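Local structure of pyridoxal 5'-phosphate synthase subunit PdxT (Thermus thermophilus, 2YWD) at residues D64-R69 against G73-F78; L100-A105 against G164-S169; G83-A88 against R137-R142; L24-K29 against Y184-A189; G12-H17 against E30-E35. The protein probably hydrolyses glutamine to glutamate and ammonia, the ammonia being passed to the partner subunit PdxS for the synthesis of pyridoxal 5'-phosphate. All blocks are in the same frame, centred on the assembly; numbering follows the deposited sequence.

Overall arrangement
From the N terminus, contact 5 comes first: it closes the short loop of the unit made by strand 5-8, helix 14-22 and strand 29-31. Inside that loop opens contact 4, which crosses contact 5 and joins the segment after helix 14-22 to the C-terminal helix 180-189, so that the other three contacts are nested within it. Contact 1 closes the tight link from helix 62-71 into strand 76-80. Contacts 3 and 2 come next and cross each other, 83-88 reaching 137-142 while 100-105 reaches 164-169. They tie helix 82-87 and the small three-stranded sheet to the central seven-stranded sheet, where strands 76-80 and 166-169 are neighbours.

Contact 1. Residues D64-R69 against G73-F78; sequences DEVRKR and GSLALF
The backbone doubles back between R69 and S74, whose CA atoms are 5.4 Å apart, because helix 62-71 ends in a Schellman motif in which G73, with phi at 71°, turns the chain and S74 N bonds to R69 O at 2.9 Å. The side chain of R69 follows the same turn. It bends at chi2 and chi3 (-70° and -60°), which curls the guanidinium back to grip S74 side-on with two nitrogens. R69 NE meets S74 OG at 2.7 Å, in the guanidinium plane, whereas R69 NH2 reaches S74 O at 2.9 Å from well above the carbonyl plane. S74 OG also bonds to E72 OE1, and R69 NH1 bonds to L37 O. L75 lays its CB over one face of the guanidinium and touches R69 CB at 3.7 Å.

This is the joint between a helix and the parallel strand 76-80 of the central sheet, the strand that leads to the predicted nucleophile C81. With an alanine at position R69 the guanidinium is gone, and S74 OG, S74 O and L37 O would probably each lose a donor, and L75 CB the group it lies against. One turn earlier, V66 points CG1 at the fork of L77, 3.8 Å from CD1 and 3.9 Å from CD2. W86 of the following helix packs on V66, and L87 on L77.

Contact 2. Residues L100-A105 against G164-S169; sequences LGVLEA and GKVLAS
V102 CG1, set between the backbone N and the carbonyl carbon (chi1 63°), meets V166 CG2, which lies opposite its own carbonyl carbon, tip to tip. V102 CG1 and V166 CG2 end 4.2 Å apart. L103, next along, swings its CG away from the backbone N (chi1 177°), which carries L103 CD2 to within 3.9 Å of A168 CB. L103 CB only grazes V166 CG1, at 4.5 Å.

No hydrogen bond joins the segments, so the fit between the two sheets is wholly apolar. Residues 103-105 open strand 103-108 of the small three-stranded sheet, and 166-169 is a strand of the central one, parallel to its neighbour 76-80. Helix 82-87 packs alongside, with L87 touching V166 and A84 touching A168. Q163 bonds through its side-chain amide to both V102 O and E104 N. The side chain of A168 lies about 9 Å from that of C81, the predicted nucleophile.

Contact 3. Residues G83-A88 against R137-R142; sequences GAIWLA and RAPVFR
I85 and P139 make the closer of the two touches between these segments. The ethyl branch of I85 lies slantwise against the proline ring, with I85 CG1 and CD1 both 4.0 Å from P139 CB, so that this one ring carbon takes the whole touch. Chi1 of -67° sets CG1 beside the backbone N, and the nearly straight chi2 then extends CD1 toward P139. One residue earlier on the helix, the methyl of A84 is met by the far end of the phenyl ring of F141, with F141 CZ 4.2 Å from A84 CB. The approach is oblique, and no polar bond crosses between the segments.

Around this first shell lies V107 of strand 103-108, whose side chain touches I85, P139 and F141 alike, linking helix and strand. A168 of the central sheet packs on F141. Further out, the backbone of V140 bonds to that of E108, and the side chain of R142 forms a salt bridge with the same glutamate, which fixes strand 140-144 beside strand 103-108. I85 also touches S50 and R109, both predicted to bind glutamine, as is R137 at the start of the second segment. Helix 82-87 follows directly on the predicted nucleophile C81, and G79, C81 and G83 fit the pattern of the nucleophile elbow of the class I glutamine amidotransferases.

Contact 4. Residues L24-K29 against Y184-A189; sequences LGIEAK and YFLELA
L24 and I26 meet L186 beside the ring of F185, which is directed to the central sheet, meeting the ring of F78 at about 45° and packing on A76, A42 and I44. The two leucines and the isoleucine join the end of one helix to the flank of another. Helix 14-22 stops in a Schellman motif with G25 at its turn, I26 N bonding back to L21 O, and the chain then leads on to strand 29-31. This puts L24 and I26 opposite the C-terminal helix 180-189.

Both point their side chains at L186, tip to tip. The L186 chain reaches out with CG opposite its carbonyl carbon (chi1 -62°), and its CD1 serves both partners. L24 also touches P179, and L186 touches V191 near the chain end. I26 CG1 stands 4.0 Å from L186 CD1, while L24 CD1 comes to 3.5 Å of that same atom, a close pairing for two methyl carbons.

Contact 5. Residues G12-H17 against E30-E35; sequences GDFREH and EVRKKE
The phenyl ring of F14 overlaps the ion pair made by E30 and R32, offering CE1 to the carboxylate and CZ to the guanidinium. F14 CE1 lies 4.0 Å from E30 OE1, with the ring and carboxylate planes 45° apart, while F14 CZ is 3.8 Å from R32 NH2 and the guanidinium stands nearly upright to the ring, at 82°. With chi1 at 51°, F14 CG sits between its backbone N and carbonyl carbon, which turns the ring toward the strand.

The contact belongs to a beta-alpha-beta unit: strand 5-8, helix 14-22 and the edge strand 29-31 of the central sheet. Inward, F14 rests on V7 and A9. R32 NH2 donates to E30 OE1 in a salt bridge that is unusually short at 2.5 Å, so its exact length is doubtful. A lysine in place of E30 would probably leave the R32 guanidinium without its mate, facing a like charge and free to turn away from the ring. The backbone N of R32 bonds to H36 ND1.

Contact 1. Residues D64-R69 against G73-F78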
# COMPACT_ATOMS: atom_id res chain seq x y z
N ASP A 64 -4.12 -2.19 15.41
CA ASP A 64 -3.22 -2.29 16.54
C ASP A 64 -2.24 -3.46 16.46
O ASP A 64 -1.06 -3.31 16.79
CB ASP A 64 -4.04 -2.34 17.83
CG ASP A 64 -4.89 -1.09 18.01
OD1 ASP A 64 -5.98 -1.18 18.63
OD2 ASP A 64 -4.47 -0.02 17.54
N GLU A 65 -2.71 -4.62 16.02
CA GLU A 65 -1.84 -5.79 15.90
C GLU A 65 -0.81 -5.56 14.80
O GLU A 65 0.36 -5.92 14.94
CB GLU A 65 -2.67 -7.04 15.60
CG GLU A 65 -1.87 -8.35 15.53
CD GLU A 65 -1.09 -8.65 16.80
OE1 GLU A 65 -1.53 -8.22 17.89
OE2 GLU A 65 -0.05 -9.32 16.71
N VAL A 66 -1.24 -4.96 13.70
CA VAL A 66 -0.32 -4.69 12.61
C VAL A 66 0.77 -3.72 13.10
O VAL A 66 1.95 -3.91 12.82
CB VAL A 66 -1.04 -4.09 11.39
CG1 VAL A 66 -0.04 -3.56 10.40
CG2 VAL A 66 -1.92 -5.15 10.73
N ARG A 67 0.36 -2.69 13.84
CA ARG A 67 1.33 -1.72 14.35
C ARG A 67 2.39 -2.44 15.19
O ARG A 67 3.59 -2.16 15.08
CB ARG A 67 0.62 -0.65 15.20
CG ARG A 67 1.56 0.44 15.72
CD ARG A 67 0.83 1.56 16.48
NE ARG A 67 -0.09 2.31 15.63
CZ ARG A 67 -1.41 2.15 15.60
NH1 ARG A 67 -1.98 1.25 16.40
NH2 ARG A 67 -2.15 2.87 14.77
N LYS A 68 1.93 -3.36 16.03
CA LYS A 68 2.82 -4.13 16.89
C LYS A 68 3.76 -5.01 16.07
O LYS A 68 4.96 -5.07 16.33
CB LYS A 68 1.98 -5.00 17.84
CG LYS A 68 2.79 -5.92 18.73
CD LYS A 68 1.89 -6.87 19.50
CE LYS A 68 2.70 -7.86 20.32
NZ LYS A 68 3.64 -8.64 19.47
N ARG A 69 3.21 -5.69 15.07
CA ARG A 69 3.99 -6.57 14.21
C ARG A 69 5.07 -5.82 13.42
O ARG A 69 6.21 -6.29 13.32
CB ARG A 69 3.06 -7.31 13.23
CG ARG A 69 2.15 -8.35 13.90
CD ARG A 69 2.94 -9.56 14.39
NE ARG A 69 3.63 -10.22 13.28
CZ ARG A 69 3.02 -10.98 12.37
NH1 ARG A 69 1.71 -11.19 12.44
NH2 ARG A 69 3.72 -11.52 11.38
N GLY A 73 9.25 -5.72 13.66
CA GLY A 73 9.88 -6.15 12.42
C GLY A 73 9.52 -7.53 11.90
O GLY A 73 10.29 -8.13 11.17
N SER A 74 8.34 -8.02 12.26
CA SER A 74 7.91 -9.35 11.82
C SER A 74 6.82 -9.31 10.75
O SER A 74 6.19 -10.32 10.46
CB SER A 74 7.40 -10.15 13.02
OG SER A 74 6.26 -9.53 13.58
N LEU A 75 6.60 -8.14 10.15
CA LEU A 75 5.57 -8.02 9.12
C LEU A 75 5.83 -6.86 8.17
O LEU A 75 5.93 -5.71 8.59
CB LEU A 75 4.19 -7.84 9.76
CG LEU A 75 3.01 -7.78 8.79
CD1 LEU A 75 2.90 -9.11 8.05
CD2 LEU A 75 1.72 -7.48 9.55
N ALA A 76 5.94 -7.17 6.88
CA ALA A 76 6.17 -6.16 5.85
C ALA A 76 4.80 -5.73 5.32
O ALA A 76 3.89 -6.54 5.22
CB ALA A 76 7.01 -6.72 4.73
N LEU A 77 4.69 -4.46 4.96
CA LEU A 77 3.44 -3.90 4.45
C LEU A 77 3.61 -3.22 3.10
O LEU A 77 4.61 -2.56 2.85
CB LEU A 77 2.90 -2.85 5.43
CG LEU A 77 2.65 -3.28 6.88
CD1 LEU A 77 2.21 -2.07 7.68
CD2 LEU A 77 1.60 -4.38 6.91
N PHE A 78 2.60 -3.38 2.25
CA PHE A 78 2.58 -2.76 0.93
C PHE A 78 1.18 -2.19 0.79
O PHE A 78 0.20 -2.94 0.71
CB PHE A 78 2.85 -3.80 -0.17
CG PHE A 78 2.91 -3.21 -1.57
CD1 PHE A 78 3.03 -1.84 -1.77
CD2 PHE A 78 2.89 -4.05 -2.69
CE1 PHE A 78 3.12 -1.31 -3.07
CE2 PHE A 78 2.98 -3.53 -3.98
CZ PHE A 78 3.10 -2.16 -4.17

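Contact 2. Residues L100-A105 against G164-S169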
# COMPACT_ATOMS: atom_id res chain seq x y z
N LEU A 100 -3.34 3.40 10.21
CA LEU A 100 -2.19 2.81 10.91
C LEU A 100 -1.21 3.92 11.26
O LEU A 100 -0.76 4.03 12.40
CB LEU A 100 -1.50 1.76 10.03
CG LEU A 100 -0.24 1.13 10.64
CD1 LEU A 100 -0.57 0.46 11.97
CD2 LEU A 100 0.35 0.12 9.66
N GLY A 101 -0.86 4.73 10.26
CA GLY A 101 0.03 5.86 10.48
C GLY A 101 1.49 5.59 10.79
O GLY A 101 2.13 6.39 11.47
N VAL A 102 2.04 4.48 10.29
CA VAL A 102 3.44 4.16 10.56
C VAL A 102 4.39 4.84 9.57
O VAL A 102 5.54 5.13 9.90
CB VAL A 102 3.67 2.62 10.51
CG1 VAL A 102 3.38 2.09 9.12
CG2 VAL A 102 5.10 2.30 10.92
N LEU A 103 3.91 5.10 8.36
CA LEU A 103 4.73 5.74 7.33
C LEU A 103 4.85 7.24 7.58
O LEU A 103 3.85 7.95 7.68
CB LEU A 103 4.11 5.49 5.95
CG LEU A 103 4.81 6.14 4.76
CD1 LEU A 103 6.18 5.53 4.57
CD2 LEU A 103 3.95 5.95 3.51
N GLU A 104 6.09 7.73 7.69
CA GLU A 104 6.34 9.15 7.91
C GLU A 104 6.05 9.92 6.64
O GLU A 104 6.96 10.24 5.87
CB GLU A 104 7.79 9.39 8.33
CG GLU A 104 8.14 8.90 9.73
CD GLU A 104 7.34 9.59 10.82
OE1 GLU A 104 7.06 10.81 10.69
OE2 GLU A 104 6.99 8.92 11.81
N ALA A 105 4.78 10.23 6.41
CA ALA A 105 4.39 10.95 5.21
C ALA A 105 3.08 11.69 5.41
O ALA A 105 2.27 11.32 6.25
CB ALA A 105 4.28 9.99 4.04
N GLY A 164 11.83 1.26 5.36
CA GLY A 164 12.11 -0.03 5.96
C GLY A 164 11.32 -1.11 5.23
O GLY A 164 11.46 -1.28 4.02
N LYS A 165 10.48 -1.83 5.97
CA LYS A 165 9.68 -2.89 5.36
C LYS A 165 8.26 -2.43 5.02
O LYS A 165 7.36 -3.25 4.85
CB LYS A 165 9.64 -4.11 6.29
CG LYS A 165 10.95 -4.88 6.28
CD LYS A 165 10.89 -6.09 7.20
CE LYS A 165 12.09 -7.01 6.97
NZ LYS A 165 13.38 -6.30 7.15
N VAL A 166 8.09 -1.12 4.91
CA VAL A 166 6.80 -0.52 4.56
C VAL A 166 6.93 0.11 3.18
O VAL A 166 7.78 0.98 2.96
CB VAL A 166 6.39 0.58 5.57
CG1 VAL A 166 5.06 1.21 5.14
CG2 VAL A 166 6.24 -0.02 6.96
N LEU A 167 6.09 -0.34 2.26
CA LEU A 167 6.11 0.15 0.89
C LEU A 167 4.74 0.75 0.57
O LEU A 167 3.72 0.21 1.00
CB LEU A 167 6.39 -1.02 -0.06
CG LEU A 167 6.57 -0.73 -1.55
CD1 LEU A 167 7.82 0.11 -1.75
CD2 LEU A 167 6.68 -2.04 -2.31
N ALA A 168 4.72 1.86 -0.17
CA ALA A 168 3.45 2.50 -0.50
C ALA A 168 3.46 3.13 -1.89
O ALA A 168 4.45 3.74 -2.29
CB ALA A 168 3.11 3.55 0.54
N SER A 169 2.36 2.98 -2.61
CA SER A 169 2.24 3.55 -3.95
C SER A 169 0.91 4.28 -4.11
O SER A 169 -0.09 3.90 -3.49
CB SER A 169 2.34 2.45 -5.02
OG SER A 169 1.26 1.54 -4.94

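Contact 3. Residues G83-A88 against R137-R142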
# COMPACT_ATOMS: atom_id res chain seq x y z
N GLY A 83 -4.53 1.82 0.55
CA GLY A 83 -3.53 1.25 1.44
C GLY A 83 -2.42 2.23 1.78
O GLY A 83 -1.90 2.21 2.90
N ALA A 84 -2.05 3.08 0.82
CA ALA A 84 -1.00 4.08 1.05
C ALA A 84 -1.53 5.13 2.03
O ALA A 84 -0.80 5.61 2.90
CB ALA A 84 -0.59 4.74 -0.27
N ILE A 85 -2.79 5.49 1.86
CA ILE A 85 -3.43 6.47 2.73
C ILE A 85 -3.48 5.91 4.16
O ILE A 85 -3.18 6.62 5.13
CB ILE A 85 -4.85 6.78 2.24
CG1 ILE A 85 -4.78 7.50 0.89
CG2 ILE A 85 -5.59 7.64 3.26
CD1 ILE A 85 -6.11 7.54 0.14
N TRP A 86 -3.87 4.65 4.28
CA TRP A 86 -3.97 3.97 5.58
C TRP A 86 -2.64 3.96 6.32
O TRP A 86 -2.60 4.07 7.55
CB TRP A 86 -4.45 2.53 5.38
CG TRP A 86 -4.77 1.81 6.64
CD1 TRP A 86 -5.80 2.07 7.50
CD2 TRP A 86 -4.07 0.68 7.19
NE1 TRP A 86 -5.79 1.17 8.54
CE2 TRP A 86 -4.74 0.31 8.38
CE3 TRP A 86 -2.94 -0.05 6.79
CZ2 TRP A 86 -4.32 -0.76 9.17
CZ3 TRP A 86 -2.52 -1.12 7.59
CH2 TRP A 86 -3.21 -1.46 8.76
N LEU A 87 -1.55 3.83 5.57
CA LEU A 87 -0.21 3.80 6.16
C LEU A 87 0.31 5.16 6.63
O LEU A 87 1.10 5.23 7.57
CB LEU A 87 0.79 3.20 5.16
CG LEU A 87 0.63 1.74 4.75
CD1 LEU A 87 1.52 1.44 3.54
CD2 LEU A 87 1.00 0.84 5.92
N ALA A 88 -0.14 6.22 5.98
CA ALA A 88 0.31 7.58 6.29
C ALA A 88 0.07 8.08 7.71
O ALA A 88 -1.03 7.94 8.26
CB ALA A 88 -0.30 8.56 5.30
N ARG A 137 -8.18 8.36 -9.17
CA ARG A 137 -8.49 9.24 -8.03
C ARG A 137 -7.30 9.19 -7.08
O ARG A 137 -7.44 9.24 -5.86
CB ARG A 137 -9.75 8.75 -7.30
CG ARG A 137 -11.04 8.87 -8.11
CD ARG A 137 -12.26 8.60 -7.23
NE ARG A 137 -12.18 7.28 -6.61
CZ ARG A 137 -12.48 6.14 -7.22
NH1 ARG A 137 -12.90 6.15 -8.48
NH2 ARG A 137 -12.36 4.99 -6.58
N ALA A 138 -6.11 9.11 -7.67
CA ALA A 138 -4.87 8.98 -6.91
C ALA A 138 -4.57 10.00 -5.83
O ALA A 138 -4.79 11.20 -6.00
CB ALA A 138 -3.70 8.91 -7.88
N PRO A 139 -4.07 9.53 -4.68
CA PRO A 139 -3.72 10.43 -3.58
C PRO A 139 -2.35 11.01 -3.91
O PRO A 139 -1.65 10.51 -4.80
CB PRO A 139 -3.68 9.50 -2.37
CG PRO A 139 -3.13 8.23 -2.97
CD PRO A 139 -3.94 8.12 -4.26
N VAL A 140 -1.97 12.06 -3.20
CA VAL A 140 -0.68 12.69 -3.44
C VAL A 140 0.17 12.68 -2.19
O VAL A 140 -0.31 12.96 -1.09
CB VAL A 140 -0.88 14.15 -3.93
CG1 VAL A 140 0.46 14.88 -4.02
CG2 VAL A 140 -1.58 14.15 -5.29
N PHE A 141 1.44 12.33 -2.34
CA PHE A 141 2.38 12.33 -1.23
C PHE A 141 2.86 13.77 -1.13
O PHE A 141 3.71 14.19 -1.91
CB PHE A 141 3.56 11.40 -1.53
CG PHE A 141 3.23 9.94 -1.44
CD1 PHE A 141 3.03 9.33 -0.20
CD2 PHE A 141 3.14 9.16 -2.59
CE1 PHE A 141 2.75 7.96 -0.11
CE2 PHE A 141 2.86 7.79 -2.51
CZ PHE A 141 2.67 7.19 -1.27
N ARG A 142 2.33 14.53 -0.17
CA ARG A 142 2.70 15.93 -0.02
C ARG A 142 4.07 16.16 0.64
O ARG A 142 4.86 16.98 0.16
CB ARG A 142 1.62 16.68 0.76
CG ARG A 142 0.29 16.82 0.00
CD ARG A 142 0.46 17.63 -1.28
NE ARG A 142 -0.83 17.99 -1.87
CZ ARG A 142 -0.97 18.69 -2.99
NH1 ARG A 142 0.09 19.11 -3.66
NH2 ARG A 142 -2.19 18.96 -3.45

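Contact 4. Residues L24-K29 against Y184-A189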
# COMPACT_ATOMS: atom_id res chain seq x y z
N LEU A 24 3.14 -14.94 -9.03
CA LEU A 24 4.36 -15.16 -8.28
C LEU A 24 4.29 -16.53 -7.61
O LEU A 24 5.13 -16.89 -6.79
CB LEU A 24 4.54 -14.07 -7.21
CG LEU A 24 4.72 -12.63 -7.72
CD1 LEU A 24 5.01 -11.72 -6.54
CD2 LEU A 24 5.87 -12.57 -8.72
N GLY A 25 3.26 -17.30 -7.97
CA GLY A 25 3.08 -18.63 -7.41
C GLY A 25 2.54 -18.59 -6.00
O GLY A 25 2.60 -19.59 -5.27
N ILE A 26 1.98 -17.45 -5.61
CA ILE A 26 1.44 -17.26 -4.27
C ILE A 26 -0.09 -17.35 -4.20
O ILE A 26 -0.79 -16.84 -5.07
CB ILE A 26 1.84 -15.86 -3.70
CG1 ILE A 26 3.37 -15.78 -3.53
CG2 ILE A 26 1.14 -15.60 -2.38
CD1 ILE A 26 3.91 -16.61 -2.40
N GLU A 27 -0.59 -18.04 -3.18
CA GLU A 27 -2.02 -18.15 -2.95
C GLU A 27 -2.24 -17.26 -1.74
O GLU A 27 -2.02 -17.67 -0.60
CB GLU A 27 -2.44 -19.59 -2.65
CG GLU A 27 -2.62 -20.43 -3.90
CD GLU A 27 -3.66 -19.85 -4.85
OE1 GLU A 27 -4.82 -19.66 -4.41
OE2 GLU A 27 -3.33 -19.59 -6.03
N ALA A 28 -2.65 -16.02 -2.00
CA ALA A 28 -2.86 -15.02 -0.96
C ALA A 28 -3.96 -15.35 0.04
O ALA A 28 -5.03 -15.83 -0.32
CB ALA A 28 -3.13 -13.67 -1.60
N LYS A 29 -3.67 -15.07 1.30
CA LYS A 29 -4.63 -15.30 2.37
C LYS A 29 -5.46 -14.03 2.55
O LYS A 29 -4.91 -12.93 2.67
CB LYS A 29 -3.89 -15.64 3.67
CG LYS A 29 -4.74 -15.56 4.94
CD LYS A 29 -5.98 -16.43 4.85
CE LYS A 29 -6.87 -16.24 6.08
NZ LYS A 29 -8.11 -17.06 6.01
N TYR A 184 9.15 -7.48 -5.88
CA TYR A 184 10.07 -6.58 -5.19
C TYR A 184 9.66 -6.52 -3.71
O TYR A 184 10.51 -6.57 -2.81
CB TYR A 184 10.00 -5.18 -5.81
CG TYR A 184 10.78 -4.12 -5.06
CD1 TYR A 184 12.16 -4.01 -5.20
CD2 TYR A 184 10.14 -3.23 -4.20
CE1 TYR A 184 12.89 -3.04 -4.50
CE2 TYR A 184 10.85 -2.27 -3.49
CZ TYR A 184 12.22 -2.18 -3.65
OH TYR A 184 12.93 -1.22 -2.94
N PHE A 185 8.36 -6.41 -3.48
CA PHE A 185 7.82 -6.35 -2.12
C PHE A 185 8.07 -7.66 -1.36
O PHE A 185 8.51 -7.64 -0.20
CB PHE A 185 6.32 -6.04 -2.15
CG PHE A 185 5.65 -6.16 -0.80
CD1 PHE A 185 6.12 -5.44 0.29
CD2 PHE A 185 4.55 -7.00 -0.63
CE1 PHE A 185 5.52 -5.56 1.54
CE2 PHE A 185 3.93 -7.12 0.62
CZ PHE A 185 4.42 -6.40 1.71
N LEU A 186 7.79 -8.79 -2.00
CA LEU A 186 7.99 -10.07 -1.34
C LEU A 186 9.46 -10.29 -0.99
O LEU A 186 9.78 -10.87 0.05
CB LEU A 186 7.49 -11.22 -2.22
CG LEU A 186 6.00 -11.19 -2.55
CD1 LEU A 186 5.61 -12.52 -3.19
CD2 LEU A 186 5.19 -10.96 -1.28
N GLU A 187 10.35 -9.82 -1.86
CA GLU A 187 11.78 -9.96 -1.62
C GLU A 187 12.19 -9.18 -0.37
O GLU A 187 12.94 -9.68 0.46
CB GLU A 187 12.58 -9.47 -2.83
CG GLU A 187 12.47 -10.39 -4.06
CD GLU A 187 13.36 -11.62 -3.96
OE1 GLU A 187 14.60 -11.47 -4.05
OE2 GLU A 187 12.83 -12.74 -3.78
N LEU A 188 11.70 -7.95 -0.24
CA LEU A 188 12.05 -7.15 0.93
C LEU A 188 11.39 -7.69 2.20
O LEU A 188 11.87 -7.44 3.31
CB LEU A 188 11.68 -5.68 0.69
CG LEU A 188 10.23 -5.19 0.74
CD1 LEU A 188 9.77 -5.06 2.18
CD2 LEU A 188 10.14 -3.84 0.04
N ALA A 189 10.31 -8.45 2.03
CA ALA A 189 9.61 -9.04 3.17
C ALA A 189 10.28 -10.36 3.56
O ALA A 189 9.96 -10.96 4.58
CB ALA A 189 8.15 -9.28 2.82

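Contact 5. Residues G12-H17 against E30-E35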
# COMPACT_ATOMS: atom_id res chain seq x y z
N GLY A 12 -13.02 -3.22 -0.41
CA GLY A 12 -12.19 -2.86 -1.54
C GLY A 12 -11.72 -3.92 -2.50
O GLY A 12 -12.22 -5.04 -2.54
N ASP A 13 -10.71 -3.54 -3.27
CA ASP A 13 -10.17 -4.37 -4.32
C ASP A 13 -9.00 -5.29 -4.00
O ASP A 13 -7.94 -5.21 -4.62
CB ASP A 13 -9.87 -3.46 -5.51
CG ASP A 13 -11.08 -2.63 -5.92
OD1 ASP A 13 -12.18 -3.22 -6.03
OD2 ASP A 13 -10.95 -1.41 -6.12
N PHE A 14 -9.22 -6.19 -3.05
CA PHE A 14 -8.19 -7.15 -2.66
C PHE A 14 -8.12 -8.25 -3.71
O PHE A 14 -7.08 -8.88 -3.89
CB PHE A 14 -8.53 -7.74 -1.28
CG PHE A 14 -9.94 -8.28 -1.17
CD1 PHE A 14 -10.25 -9.57 -1.62
CD2 PHE A 14 -10.95 -7.50 -0.64
CE1 PHE A 14 -11.55 -10.06 -1.54
CE2 PHE A 14 -12.26 -7.98 -0.56
CZ PHE A 14 -12.56 -9.26 -1.01
N ARG A 15 -9.23 -8.48 -4.41
CA ARG A 15 -9.29 -9.50 -5.45
C ARG A 15 -8.15 -9.33 -6.46
O ARG A 15 -7.43 -10.29 -6.77
CB ARG A 15 -10.63 -9.43 -6.18
CG ARG A 15 -10.79 -10.36 -7.38
CD ARG A 15 -12.15 -10.14 -8.05
NE ARG A 15 -12.28 -8.77 -8.55
CZ ARG A 15 -13.44 -8.16 -8.80
NH1 ARG A 15 -14.58 -8.80 -8.59
NH2 ARG A 15 -13.45 -6.91 -9.24
N GLU A 16 -7.98 -8.11 -6.96
CA GLU A 16 -6.93 -7.83 -7.95
C GLU A 16 -5.52 -8.16 -7.45
O GLU A 16 -4.67 -8.59 -8.23
CB GLU A 16 -7.00 -6.37 -8.39
CG GLU A 16 -8.13 -6.02 -9.36
CD GLU A 16 -9.51 -6.14 -8.75
OE1 GLU A 16 -9.64 -6.09 -7.50
OE2 GLU A 16 -10.49 -6.26 -9.52
N HIS A 17 -5.26 -7.93 -6.16
CA HIS A 17 -3.94 -8.24 -5.61
C HIS A 17 -3.73 -9.75 -5.49
O HIS A 17 -2.63 -10.25 -5.72
CB HIS A 17 -3.75 -7.57 -4.24
CG HIS A 17 -3.30 -6.14 -4.31
ND1 HIS A 17 -2.03 -5.78 -4.72
CD2 HIS A 17 -3.94 -4.99 -4.02
CE1 HIS A 17 -1.91 -4.47 -4.68
NE2 HIS A 17 -3.06 -3.96 -4.25
N GLU A 30 -6.78 -14.18 2.56
CA GLU A 30 -7.65 -13.03 2.75
C GLU A 30 -7.72 -12.74 4.25
O GLU A 30 -8.16 -13.57 5.03
CB GLU A 30 -9.05 -13.31 2.18
CG GLU A 30 -9.10 -13.21 0.67
CD GLU A 30 -10.47 -13.54 0.10
OE1 GLU A 30 -11.48 -13.27 0.78
OE2 GLU A 30 -10.53 -14.04 -1.04
N VAL A 31 -7.27 -11.55 4.63
CA VAL A 31 -7.27 -11.16 6.04
C VAL A 31 -8.54 -10.38 6.38
O VAL A 31 -8.78 -9.29 5.85
CB VAL A 31 -6.02 -10.30 6.36
CG1 VAL A 31 -6.02 -9.88 7.82
CG2 VAL A 31 -4.76 -11.09 6.04
N ARG A 32 -9.35 -10.95 7.26
CA ARG A 32 -10.59 -10.31 7.70
C ARG A 32 -10.68 -10.24 9.21
O ARG A 32 -11.53 -9.55 9.76
CB ARG A 32 -11.81 -11.07 7.17
CG ARG A 32 -12.02 -10.96 5.67
CD ARG A 32 -13.44 -11.37 5.31
NE ARG A 32 -13.67 -11.25 3.87
CZ ARG A 32 -13.13 -12.06 2.97
NH1 ARG A 32 -12.32 -13.04 3.35
NH2 ARG A 32 -13.38 -11.88 1.68
N LYS A 33 -9.79 -10.97 9.89
CA LYS A 33 -9.76 -10.99 11.35
C LYS A 33 -8.32 -10.84 11.82
O LYS A 33 -7.39 -11.19 11.09
CB LYS A 33 -10.34 -12.31 11.87
CG LYS A 33 -11.80 -12.53 11.51
CD LYS A 33 -12.25 -13.91 11.95
CE LYS A 33 -13.73 -14.15 11.63
NZ LYS A 33 -14.16 -15.53 12.01
N LYS A 34 -8.13 -10.33 13.03
CA LYS A 34 -6.78 -10.15 13.55
C LYS A 34 -6.01 -11.46 13.59
O LYS A 34 -4.80 -11.49 13.38
CB LYS A 34 -6.81 -9.50 14.94
CG LYS A 34 -7.51 -10.31 16.02
CD LYS A 34 -7.55 -9.52 17.33
CE LYS A 34 -8.19 -10.32 18.46
NZ LYS A 34 -9.61 -10.68 18.18
N GLU A 35 -6.73 -12.56 13.86
CA GLU A 35 -6.11 -13.88 13.93
C GLU A 35 -5.47 -14.27 12.60
O GLU A 35 -4.53 -15.06 12.56
CB GLU A 35 -7.15 -14.94 14.30
CG GLU A 35 -7.67 -14.89 15.73
CD GLU A 35 -8.46 -13.63 16.03
OE1 GLU A 35 -9.25 -13.20 15.16
OE2 GLU A 35 -8.29 -13.08 17.14